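Side-chain contacts in periplasmic sugar-binding domain protein (Pseudomonas fluorescens Pf-5, PDB 3H75), which probably binds carbohydrate in the bacterial periplasm as a two-domain solute-binding protein: residues His135-Val140 with Thr206-Ser211; Ile146-Phe151 with Arg165-Ala170; Arg169-Ala172 with Gln176-Leu179; Met216-Met221 with Pro244-Ala249; Gln222-Leu227 with Leu235-Val240. All blocks are in the same frame, centred on the assembly; numbering follows the deposited sequence.

Interaction 1 (His135-Val140 with Thr206-Ser211)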
# COMPACT_ATOMS: atom_id res chain seq x y z
N HIS A 135 -5.85 21.06 -5.52
CA HIS A 135 -7.26 21.45 -5.60
C HIS A 135 -7.74 22.10 -4.32
O HIS A 135 -8.42 23.13 -4.34
CB HIS A 135 -8.13 20.23 -5.90
CG HIS A 135 -9.57 20.58 -6.12
ND1 HIS A 135 -9.99 21.32 -7.20
CD2 HIS A 135 -10.66 20.34 -5.36
CE1 HIS A 135 -11.29 21.53 -7.10
NE2 HIS A 135 -11.73 20.95 -5.99
N LYS A 136 -7.39 21.50 -3.18
CA LYS A 136 -7.80 22.03 -1.89
C LYS A 136 -7.13 23.35 -1.53
O LYS A 136 -7.73 24.20 -0.87
CB LYS A 136 -7.57 20.98 -0.80
CG LYS A 136 -8.37 19.71 -1.03
CD LYS A 136 -8.17 18.70 0.09
CE LYS A 136 -8.89 17.40 -0.21
NZ LYS A 136 -10.35 17.61 -0.41
N LEU A 137 -5.88 23.53 -1.95
CA LEU A 137 -5.17 24.77 -1.65
C LEU A 137 -5.87 25.93 -2.35
O LEU A 137 -5.97 27.03 -1.81
CB LEU A 137 -3.72 24.70 -2.13
CG LEU A 137 -2.89 25.95 -1.83
CD1 LEU A 137 -2.75 26.12 -0.33
CD2 LEU A 137 -1.51 25.85 -2.49
N GLY A 138 -6.36 25.66 -3.56
CA GLY A 138 -7.05 26.69 -4.33
C GLY A 138 -6.13 27.76 -4.89
O GLY A 138 -4.90 27.64 -4.80
N PRO A 139 -6.71 28.82 -5.47
CA PRO A 139 -6.01 29.96 -6.06
C PRO A 139 -5.01 30.66 -5.15
O PRO A 139 -5.06 30.54 -3.93
CB PRO A 139 -7.15 30.87 -6.47
CG PRO A 139 -8.20 29.90 -6.89
CD PRO A 139 -8.15 28.88 -5.78
N VAL A 140 -4.11 31.40 -5.79
CA VAL A 140 -3.04 32.15 -5.15
C VAL A 140 -2.01 32.58 -6.20
O VAL A 140 -1.24 33.51 -5.97
CB VAL A 140 -2.33 31.31 -4.06
CG1 VAL A 140 -1.63 30.10 -4.70
CG2 VAL A 140 -1.33 32.17 -3.31
N THR A 206 6.65 26.89 2.27
CA THR A 206 6.00 25.62 1.96
C THR A 206 4.51 25.68 2.31
O THR A 206 4.14 26.09 3.41
CB THR A 206 6.64 24.45 2.74
OG1 THR A 206 8.01 24.30 2.36
CG2 THR A 206 5.89 23.13 2.45
N GLN A 207 3.67 25.28 1.36
CA GLN A 207 2.23 25.27 1.59
C GLN A 207 1.68 23.86 1.42
O GLN A 207 0.57 23.57 1.86
CB GLN A 207 1.50 26.18 0.60
CG GLN A 207 1.87 27.64 0.70
CD GLN A 207 1.03 28.49 -0.22
OE1 GLN A 207 -0.11 28.83 0.08
NE2 GLN A 207 1.60 28.83 -1.38
N LEU A 208 2.46 22.99 0.77
CA LEU A 208 2.02 21.62 0.54
C LEU A 208 3.06 20.60 0.97
O LEU A 208 4.25 20.79 0.75
CB LEU A 208 1.73 21.39 -0.94
CG LEU A 208 0.68 22.26 -1.64
CD1 LEU A 208 0.66 21.90 -3.13
CD2 LEU A 208 -0.69 22.06 -0.99
N VAL A 209 2.60 19.51 1.59
CA VAL A 209 3.49 18.43 2.01
C VAL A 209 2.90 17.11 1.53
O VAL A 209 1.85 16.66 2.01
CB VAL A 209 3.66 18.38 3.55
CG1 VAL A 209 4.60 17.23 3.93
CG2 VAL A 209 4.23 19.70 4.05
N TRP A 210 3.57 16.52 0.55
CA TRP A 210 3.17 15.24 -0.04
C TRP A 210 3.96 14.16 0.71
O TRP A 210 5.17 14.27 0.85
CB TRP A 210 3.58 15.24 -1.52
CG TRP A 210 3.29 14.00 -2.34
CD1 TRP A 210 2.25 13.83 -3.21
CD2 TRP A 210 4.11 12.83 -2.46
NE1 TRP A 210 2.39 12.63 -3.88
CE2 TRP A 210 3.52 12.00 -3.44
CE3 TRP A 210 5.30 12.41 -1.84
CZ2 TRP A 210 4.08 10.77 -3.82
CZ3 TRP A 210 5.86 11.18 -2.22
CH2 TRP A 210 5.24 10.38 -3.20
N SER A 211 3.26 13.14 1.21
CA SER A 211 3.92 12.03 1.91
C SER A 211 3.50 10.70 1.32
O SER A 211 2.31 10.48 1.06
CB SER A 211 3.59 12.04 3.40
OG SER A 211 4.20 13.14 4.05

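Interaction 2 (Ile146-Phe151 with Arg165-Ala170)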
# COMPACT_ATOMS: atom_id res chain seq x y z
N ILE A 146 4.15 27.78 -5.61
CA ILE A 146 3.52 27.00 -4.56
C ILE A 146 4.61 26.05 -4.11
O ILE A 146 4.90 25.06 -4.78
CB ILE A 146 2.32 26.19 -5.10
CG1 ILE A 146 1.21 27.13 -5.56
CG2 ILE A 146 1.80 25.24 -4.02
CD1 ILE A 146 0.03 26.42 -6.22
N GLU A 147 5.24 26.34 -2.97
CA GLU A 147 6.32 25.50 -2.49
C GLU A 147 5.85 24.22 -1.85
O GLU A 147 4.91 24.21 -1.05
CB GLU A 147 7.24 26.32 -1.58
CG GLU A 147 7.84 27.49 -2.36
CD GLU A 147 9.10 28.06 -1.75
OE1 GLU A 147 9.60 27.51 -0.75
OE2 GLU A 147 9.61 29.07 -2.30
N LEU A 148 6.52 23.14 -2.22
CA LEU A 148 6.19 21.78 -1.79
C LEU A 148 7.36 21.00 -1.20
O LEU A 148 8.50 21.14 -1.65
CB LEU A 148 5.67 21.01 -3.01
CG LEU A 148 5.59 19.49 -2.94
CD1 LEU A 148 4.34 19.06 -2.20
CD2 LEU A 148 5.57 18.94 -4.37
N LEU A 149 7.06 20.19 -0.20
CA LEU A 149 8.05 19.30 0.41
C LEU A 149 7.48 17.91 0.17
O LEU A 149 6.27 17.72 0.23
CB LEU A 149 8.18 19.54 1.92
CG LEU A 149 8.84 20.85 2.35
CD1 LEU A 149 8.83 20.96 3.88
CD2 LEU A 149 10.28 20.90 1.84
N ALA A 150 8.35 16.95 -0.11
CA ALA A 150 7.89 15.58 -0.33
C ALA A 150 8.66 14.59 0.53
O ALA A 150 9.89 14.66 0.64
CB ALA A 150 8.03 15.20 -1.80
N PHE A 151 7.93 13.68 1.16
CA PHE A 151 8.52 12.66 2.00
C PHE A 151 8.20 11.32 1.37
O PHE A 151 7.03 10.92 1.32
CB PHE A 151 7.93 12.73 3.41
CG PHE A 151 8.35 13.94 4.18
CD1 PHE A 151 9.45 13.90 5.01
CD2 PHE A 151 7.66 15.14 4.03
CE1 PHE A 151 9.88 15.03 5.69
CE2 PHE A 151 8.09 16.29 4.70
CZ PHE A 151 9.20 16.23 5.53
N ARG A 165 6.82 8.40 -8.95
CA ARG A 165 6.62 8.59 -10.39
C ARG A 165 5.32 9.37 -10.60
O ARG A 165 5.27 10.28 -11.44
CB ARG A 165 6.55 7.24 -11.11
CG ARG A 165 6.08 7.33 -12.56
CD ARG A 165 6.98 8.22 -13.42
NE ARG A 165 6.44 8.39 -14.77
CZ ARG A 165 6.93 9.23 -15.68
NH1 ARG A 165 7.98 9.98 -15.38
NH2 ARG A 165 6.36 9.31 -16.88
N GLY A 166 4.29 9.02 -9.84
CA GLY A 166 3.01 9.72 -9.95
C GLY A 166 3.17 11.17 -9.57
O GLY A 166 2.64 12.06 -10.23
N LEU A 167 3.92 11.42 -8.50
CA LEU A 167 4.18 12.78 -8.04
C LEU A 167 4.89 13.57 -9.15
O LEU A 167 4.51 14.70 -9.45
CB LEU A 167 5.07 12.76 -6.79
CG LEU A 167 5.70 14.09 -6.37
CD1 LEU A 167 4.61 15.06 -5.94
CD2 LEU A 167 6.71 13.85 -5.23
N ARG A 168 5.91 12.96 -9.75
CA ARG A 168 6.67 13.61 -10.81
C ARG A 168 5.78 13.96 -12.00
O ARG A 168 5.95 15.00 -12.62
CB ARG A 168 7.82 12.72 -11.28
CG ARG A 168 8.86 12.42 -10.21
CD ARG A 168 9.69 13.65 -9.84
NE ARG A 168 10.66 13.35 -8.79
CZ ARG A 168 11.51 14.24 -8.27
NH1 ARG A 168 11.51 15.48 -8.71
NH2 ARG A 168 12.33 13.88 -7.29
N ARG A 169 4.82 13.09 -12.31
CA ARG A 169 3.92 13.36 -13.42
C ARG A 169 3.06 14.58 -13.12
O ARG A 169 2.85 15.44 -13.98
CB ARG A 169 3.04 12.14 -13.70
CG ARG A 169 3.73 11.07 -14.53
CD ARG A 169 2.81 9.87 -14.68
NE ARG A 169 1.45 10.29 -14.98
CZ ARG A 169 0.36 9.73 -14.45
NH1 ARG A 169 0.49 8.71 -13.61
NH2 ARG A 169 -0.84 10.19 -14.76
N ALA A 170 2.58 14.68 -11.88
CA ALA A 170 1.76 15.81 -11.48
C ALA A 170 2.59 17.10 -11.48
O ALA A 170 2.10 18.16 -11.87
CB ALA A 170 1.16 15.56 -10.09

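Interaction 3 (Arg169-Ala172 with Gln176-Leu179)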
# COMPACT_ATOMS: atom_id res chain seq x y z
N ARG A 169 4.82 13.09 -12.31
CA ARG A 169 3.92 13.36 -13.42
C ARG A 169 3.06 14.58 -13.12
O ARG A 169 2.85 15.44 -13.98
CB ARG A 169 3.04 12.14 -13.70
CG ARG A 169 3.73 11.07 -14.53
CD ARG A 169 2.81 9.87 -14.68
NE ARG A 169 1.45 10.29 -14.98
CZ ARG A 169 0.36 9.73 -14.45
NH1 ARG A 169 0.49 8.71 -13.61
NH2 ARG A 169 -0.84 10.19 -14.76
N ALA A 170 2.58 14.68 -11.88
CA ALA A 170 1.76 15.81 -11.48
C ALA A 170 2.59 17.10 -11.48
O ALA A 170 2.10 18.16 -11.87
CB ALA A 170 1.16 15.56 -10.09
N LEU A 171 3.84 17.01 -11.04
CA LEU A 171 4.70 18.19 -11.03
C LEU A 171 4.97 18.70 -12.44
O LEU A 171 5.09 19.91 -12.66
CB LEU A 171 6.03 17.89 -10.33
CG LEU A 171 5.95 17.72 -8.81
CD1 LEU A 171 7.29 17.23 -8.29
CD2 LEU A 171 5.59 19.05 -8.15
N ALA A 172 5.07 17.79 -13.40
CA ALA A 172 5.34 18.20 -14.77
C ALA A 172 4.16 18.96 -15.36
O ALA A 172 4.32 19.77 -16.26
CB ALA A 172 5.65 16.98 -15.63
N GLN A 176 3.96 25.71 -11.63
CA GLN A 176 3.86 26.69 -10.54
C GLN A 176 4.25 26.05 -9.21
O GLN A 176 4.64 26.75 -8.27
CB GLN A 176 2.44 27.25 -10.45
CG GLN A 176 2.24 28.19 -9.27
CD GLN A 176 0.89 28.88 -9.27
OE1 GLN A 176 -0.15 28.23 -9.44
NE2 GLN A 176 0.90 30.19 -9.06
N VAL A 177 4.15 24.73 -9.13
CA VAL A 177 4.52 24.02 -7.91
C VAL A 177 6.03 23.83 -7.91
O VAL A 177 6.61 23.31 -8.87
CB VAL A 177 3.83 22.63 -7.83
CG1 VAL A 177 4.28 21.91 -6.56
CG2 VAL A 177 2.32 22.80 -7.83
N HIS A 178 6.68 24.25 -6.82
CA HIS A 178 8.12 24.13 -6.72
C HIS A 178 8.53 23.16 -5.62
O HIS A 178 8.43 23.48 -4.44
CB HIS A 178 8.73 25.50 -6.45
CG HIS A 178 8.40 26.51 -7.50
ND1 HIS A 178 8.46 27.87 -7.28
CD2 HIS A 178 8.00 26.36 -8.79
CE1 HIS A 178 8.10 28.52 -8.38
NE2 HIS A 178 7.82 27.62 -9.31
N LEU A 179 8.96 21.97 -6.02
CA LEU A 179 9.40 20.96 -5.07
C LEU A 179 10.74 21.43 -4.53
O LEU A 179 11.75 21.39 -5.23
CB LEU A 179 9.57 19.61 -5.76
CG LEU A 179 10.20 18.48 -4.94
CD1 LEU A 179 9.33 18.14 -3.76
CD2 LEU A 179 10.39 17.27 -5.84
O HOH W 1 6.61 21.46 -10.95

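Interaction 4 (Met216-Met221 with Pro244-Ala249)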
# COMPACT_ATOMS: atom_id res chain seq x y z
N MSE A 216 4.53 9.03 8.00
CA MSE A 216 5.38 10.18 7.75
C MSE A 216 4.60 11.48 7.75
O MSE A 216 5.07 12.49 8.26
CB MSE A 216 6.13 9.99 6.43
CG MSE A 216 7.08 8.79 6.47
SE MSE A 216 8.19 8.61 4.92
CE MSE A 216 6.77 8.37 3.58
N ALA A 217 3.39 11.47 7.20
CA ALA A 217 2.57 12.68 7.19
C ALA A 217 2.30 13.13 8.63
O ALA A 217 2.43 14.31 8.96
CB ALA A 217 1.26 12.43 6.46
N LEU A 218 1.94 12.18 9.50
CA LEU A 218 1.66 12.50 10.90
C LEU A 218 2.90 13.06 11.60
O LEU A 218 2.79 13.94 12.46
CB LEU A 218 1.15 11.24 11.62
CG LEU A 218 -0.21 10.76 11.12
CD1 LEU A 218 -0.53 9.42 11.74
CD2 LEU A 218 -1.28 11.79 11.45
N GLY A 219 4.07 12.56 11.23
CA GLY A 219 5.30 13.05 11.82
C GLY A 219 5.57 14.48 11.37
O GLY A 219 5.90 15.34 12.18
N ALA A 220 5.42 14.73 10.07
CA ALA A 220 5.66 16.07 9.54
C ALA A 220 4.64 17.06 10.11
O ALA A 220 4.96 18.23 10.32
CB ALA A 220 5.58 16.06 8.01
N MSE A 221 3.43 16.58 10.35
CA MSE A 221 2.38 17.43 10.89
C MSE A 221 2.71 17.91 12.30
O MSE A 221 2.41 19.04 12.67
CB MSE A 221 1.04 16.69 10.89
CG MSE A 221 0.39 16.65 9.51
SE MSE A 221 -1.03 15.35 9.38
CE MSE A 221 -2.34 16.18 10.55
N PRO A 244 -5.54 4.40 12.36
CA PRO A 244 -6.59 5.07 13.13
C PRO A 244 -6.35 6.57 13.26
O PRO A 244 -7.27 7.37 13.07
CB PRO A 244 -6.54 4.35 14.47
CG PRO A 244 -6.15 2.96 14.08
CD PRO A 244 -5.05 3.20 13.07
N GLU A 245 -5.11 6.96 13.59
CA GLU A 245 -4.79 8.37 13.76
C GLU A 245 -4.93 9.16 12.46
O GLU A 245 -5.38 10.31 12.47
CB GLU A 245 -3.36 8.52 14.30
CG GLU A 245 -3.13 9.86 14.99
CD GLU A 245 -1.73 9.99 15.56
OE1 GLU A 245 -1.19 8.97 16.04
OE2 GLU A 245 -1.18 11.11 15.54
N ALA A 246 -4.54 8.55 11.34
CA ALA A 246 -4.65 9.23 10.05
C ALA A 246 -6.11 9.42 9.66
O ALA A 246 -6.49 10.46 9.13
CB ALA A 246 -3.92 8.42 8.97
N LEU A 247 -6.93 8.40 9.92
CA LEU A 247 -8.35 8.48 9.60
C LEU A 247 -8.99 9.60 10.41
O LEU A 247 -9.79 10.38 9.89
CB LEU A 247 -9.04 7.15 9.89
CG LEU A 247 -8.59 5.97 9.03
CD1 LEU A 247 -9.12 4.68 9.63
CD2 LEU A 247 -9.08 6.13 7.59
N GLN A 248 -8.63 9.68 11.69
CA GLN A 248 -9.19 10.72 12.54
C GLN A 248 -8.74 12.10 12.05
O GLN A 248 -9.53 13.04 12.04
CB GLN A 248 -8.73 10.54 13.99
CG GLN A 248 -9.38 11.53 14.96
CD GLN A 248 -10.88 11.36 15.06
OE1 GLN A 248 -11.38 10.32 15.50
NE2 GLN A 248 -11.63 12.38 14.64
N ALA A 249 -7.49 12.20 11.63
CA ALA A 249 -6.97 13.48 11.14
C ALA A 249 -7.69 13.92 9.87
O ALA A 249 -7.92 15.10 9.65
CB ALA A 249 -5.47 13.38 10.89

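Interaction 5 (Gln222-Leu227 with Leu235-Val240)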
# COMPACT_ATOMS: atom_id res chain seq x y z
N GLN A 222 3.34 17.04 13.09
CA GLN A 222 3.71 17.42 14.45
C GLN A 222 4.78 18.50 14.39
O GLN A 222 4.72 19.49 15.12
CB GLN A 222 4.24 16.22 15.23
CG GLN A 222 4.39 16.51 16.72
CD GLN A 222 4.81 15.29 17.51
OE1 GLN A 222 4.34 14.18 17.25
NE2 GLN A 222 5.68 15.49 18.50
N ALA A 223 5.77 18.31 13.51
CA ALA A 223 6.84 19.29 13.36
C ALA A 223 6.21 20.62 12.95
O ALA A 223 6.62 21.69 13.41
CB ALA A 223 7.84 18.82 12.31
N ALA A 224 5.21 20.55 12.08
CA ALA A 224 4.52 21.74 11.60
C ALA A 224 3.83 22.50 12.74
O ALA A 224 3.94 23.72 12.84
CB ALA A 224 3.51 21.36 10.52
N ARG A 225 3.10 21.77 13.58
CA ARG A 225 2.40 22.39 14.70
C ARG A 225 3.37 23.11 15.63
O ARG A 225 3.09 24.20 16.13
CB ARG A 225 1.60 21.35 15.50
CG ARG A 225 0.40 20.77 14.77
CD ARG A 225 -0.50 19.98 15.73
NE ARG A 225 0.18 18.82 16.30
CZ ARG A 225 0.30 17.64 15.69
NH1 ARG A 225 -0.23 17.46 14.49
NH2 ARG A 225 0.94 16.65 16.29
N GLU A 226 4.53 22.49 15.85
CA GLU A 226 5.56 23.05 16.72
C GLU A 226 6.14 24.35 16.19
O GLU A 226 6.69 25.14 16.96
CB GLU A 226 6.67 22.02 16.92
CG GLU A 226 6.34 20.95 17.94
CD GLU A 226 7.27 19.75 17.87
OE1 GLU A 226 8.45 19.94 17.52
OE2 GLU A 226 6.82 18.63 18.18
N LEU A 227 6.02 24.58 14.89
CA LEU A 227 6.55 25.80 14.28
C LEU A 227 5.48 26.87 14.14
O LEU A 227 5.75 27.98 13.68
CB LEU A 227 7.14 25.48 12.90
CG LEU A 227 8.36 24.55 12.90
CD1 LEU A 227 8.81 24.30 11.47
CD2 LEU A 227 9.49 25.16 13.71
N LEU A 235 -1.25 24.89 5.76
CA LEU A 235 -0.27 23.92 5.28
C LEU A 235 -1.06 22.63 5.06
O LEU A 235 -1.64 22.08 6.00
CB LEU A 235 0.82 23.72 6.34
CG LEU A 235 2.00 22.81 6.00
CD1 LEU A 235 2.69 23.30 4.73
CD2 LEU A 235 2.98 22.78 7.17
N LEU A 236 -1.09 22.15 3.82
CA LEU A 236 -1.85 20.95 3.50
C LEU A 236 -1.00 19.70 3.31
O LEU A 236 0.00 19.72 2.60
CB LEU A 236 -2.70 21.20 2.26
CG LEU A 236 -3.53 22.49 2.29
CD1 LEU A 236 -4.50 22.48 1.11
CD2 LEU A 236 -4.30 22.61 3.60
N PHE A 237 -1.44 18.61 3.95
CA PHE A 237 -0.75 17.32 3.93
C PHE A 237 -1.54 16.20 3.28
O PHE A 237 -2.77 16.13 3.40
CB PHE A 237 -0.48 16.87 5.37
CG PHE A 237 0.45 17.76 6.13
CD1 PHE A 237 1.78 17.39 6.30
CD2 PHE A 237 0.01 18.96 6.68
CE1 PHE A 237 2.65 18.19 7.02
CE2 PHE A 237 0.88 19.78 7.40
CZ PHE A 237 2.20 19.39 7.57
N SER A 238 -0.82 15.30 2.61
CA SER A 238 -1.42 14.12 2.00
C SER A 238 -0.70 12.89 2.56
O SER A 238 0.44 12.97 3.02
CB SER A 238 -1.26 14.14 0.47
OG SER A 238 0.09 13.94 0.08
N GLY A 239 -1.39 11.75 2.51
CA GLY A 239 -0.80 10.51 2.99
C GLY A 239 -1.45 9.29 2.37
O GLY A 239 -2.47 9.41 1.68
N VAL A 240 -0.84 8.13 2.59
CA VAL A 240 -1.35 6.85 2.09
C VAL A 240 -1.44 5.87 3.26
O VAL A 240 -0.57 5.86 4.12
CB VAL A 240 -0.39 6.24 1.04
CG1 VAL A 240 -0.97 4.94 0.51
CG2 VAL A 240 -0.16 7.21 -0.10

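Interaction 1 (His135-Val140 with Thr206-Ser211)
Gln-207, on strand 206-211, is the first residue of its segment to meet Leu-137, the last residue of helix 122-137. The two CA atoms lie 8.1 Å apart, and the side chains cross at about a right angle. Gln-207 CG sits anti to its own carbonyl carbon (chi1 -62°) and the chain runs on extended, which carries the amide oxygen to the isobutyl end of the leucine: OE1 of Gln-207 lies 3.8 Å from CD1 and 4.2 Å from CD2 of Leu-137. An oxygen against two methyls is van der Waals contact, so the amide contributes shape here rather than a polar bond.

Next along the strand, Leu-208 turns its CD2 branch to the same leucine. That methyl is 4.2 Å from Leu-137 CD2 and about equally far from Leu-137 CB, a loose apolar touch in which the two side chains pass at a slant. Leu-137 can serve both neighbours because its CG is anti to the backbone N (chi1 -179°). The helix stops immediately afterwards, where Gly-138 takes a positive phi of 73°. Leu-208 also rests on Leu-133 and Leu-134 of the same helix and on Ile-146 and Leu-148 of the adjoining strand. Two residues further on, Trp-210 packs on Met-129, and its NE1 donates to Gly-126 O. The line of contacts thus follows the helix back from its C-terminal end, with 122-137 lying over the central strand of a mostly parallel sheet, the layered alpha/beta packing found in each domain of periplasmic binding proteins.

Interaction 2 (Ile146-Phe151 with Arg165-Ala170)
Leu-167 of helix 158-173 reaches Leu-148 and Ala-150 of strand 146-152 with its two methyl branches. Starting at CB, the side chain is still well short of the strand: Leu-167 CB is 6.7 Å from Leu-148 CD2 and 6.3 Å from Ala-150 CB. CG, anti to the backbone N (chi1 167°), closes part of that distance, standing 5.2 Å from Ala-150 CB. The branches then separate. CD2 comes down on the alanine, 3.9 Å from Ala-150 CB, while CD1 goes to the neighbouring inward-facing residue and stops 4.3 Å from CD2 of Leu-148.

Leu-148 and Ala-150 are two apart in the strand and so present their side chains on one face of the sheet. The contact lies in the first half of a beta-alpha-beta unit, strand 146-152 followed by helix 158-173 and strand 177-184, and all three touching residues are buried. With only a methyl at Ala-150, the fork of one leucine spans a CA separation of 9.0 Å between Ala-150 and Leu-167. Leu-179 of strand 177-184 flanks the strand side, touching both Leu-148 and Ala-150. On the helix, Ala-170 packs instead on Tyr-127 and Leu-130 of helix 122-137.

Interaction 3 (Arg169-Ala172 with Gln176-Leu179)
Leu-171 has CG anti to its carbonyl carbon (chi1 -72°), and this swings its fork from the flank of helix 158-173 over to Val-177 and Leu-179. On the strand side the matching torsion places Val-177 CG1 anti to its backbone N (chi1 178°). Each branch of Leu-171 then takes one partner. CD2 presses on the valine, 3.5 Å from Val-177 CG1, a close carbon-carbon approach that marks the tightest point between the two segments. CD1 meets the leucine, 4.0 Å from Leu-179 CD2 and slightly further from its CB. Both pairs cross at about a right angle, so methyls meet across rather than alongside.

The contact closes the second half of the beta-alpha-beta unit formed by strand 146-152, helix 158-173 and strand 177-184. The chain needs only a short turn between helix and strand, and the CA atoms of Leu-171 and Val-177 are 6.6 Å apart. Strand 177-184 is outermost in its sheet; its inner neighbour supplies Leu-148, which touches both Leu-171 and Val-177, while Leu-130 and Leu-134 approach from helix 122-137. Replacing Leu-171 by an alanine removes both branches, which would probably leave Val-177 CG1 and Leu-179 CD2 without these methyl contacts and open a gap between helix and strand.

Beside the apolar touch, a water bridges the two main chains. It stands 2.8 Å from Leu-171 O and equally far from Val-177 O, placed to donate to either; with further acceptors in reach, which of them it serves at one time is left open.

Interaction 4 (Met216-Met221 with Pro244-Ala249)
Two successive helices of the alpha/beta domain, 214-226 and 244-252, pack against each other where Leu-218 and Met-221 face Glu-245, Ala-246 and Ala-249. The axes of segments 216-221 and 244-249 pass 10.5 Å apart at a crossing angle of 62°, a wide crossing, consistent with a contact limited to a few side chains.

Leu-218 does most of the work. Its CD1 lies over the stem of Glu-245, 3.9 Å from CB and 4.0 Å from CD of that residue, and also reaches the backbone, 4.1 Å from Ala-246 N. Its other methyl, CD2, is 4.1 Å from Glu-245 OE2. The glutamate has CG anti to its backbone N (chi1 -158°) and then runs extended, so that its aliphatic part passes the leucine at a slant. The charge is dealt with elsewhere: OE2 of Glu-245 forms a salt bridge with Arg-189, a residue that itself touches Leu-218. A leucine thus packs against the carbon skeleton of an exposed glutamate at the margin of the interface.

One turn further along, Met-221, present as selenomethionine and also packed on Phe-237 of the sheet, bends at its end (chi3 68°) and sets its CE methyl 4.2 Å from Ala-249 CB.

Interaction 5 (Gln222-Leu227 with Leu235-Val240)
Segments 222-227 and 235-240 come nearest at Ala-224 and Leu-235, whose CA atoms are 8.2 Å apart. Into that interval Ala-224 sends a single methyl, and two larger side chains, one from the strand and one from the residue just before it, come to meet it. Leu-235, with CG anti to its backbone N (chi1 -176°), brings CD2 to 3.7 Å from Ala-224 CB. Phe-237 offers its far corner: Phe-237 CZ is 3.8 Å from Ala-224 CB. The methyl lies at the edge of the ring, near its plane, so the contact is rim packing and not a CH-pi interaction. The phenyl is carried there by a first torsion that puts CG anti to the carbonyl carbon (chi1 -64°).

Leu-235 and Phe-237 share one side of the chain, whereas Leu-236 between them touches Leu-133 of helix 122-137 on the other. The strand is therefore covered by helices on both faces, as in a three-layer alpha/beta sandwich, and the contact belongs to the unit made of strand 206-211, helix 214-226 and strand 236-240. Within the helix, Gln-222 NE2 makes a weak hydrogen bond of 3.4 Å to Glu-226 OE2, and Tyr-193 pairs with the other carboxylate oxygen of that glutamate.

Between Ala-224 and its two partners there is only dispersion, without directional bonds, so the small methyl probably lets the helix lie close to the sheet here.

Overall arrangement
All five contacts lie in one domain and concern the same sheet or the helices over it. Interactions 2 and 5 are wholly buried helix-on-strand contacts, each within its own beta-alpha-beta unit. Interaction 3 shares helix 158-173 with interaction 2 but sits at the edge strand, where burial is partial and a water enters. Interaction 1 is likewise partly buried, at a helix end, and lets an amide oxygen rest on a leucine. Interaction 4 alone joins two helices and is largely buried, with one exposed glutamate at its edge; it shares helix 214-226 with interaction 5, and Met-221 CG lies 3.6 Å from Phe-237 CG. Main-chain hydrogen bonds tie interaction 1 to 2 and 5.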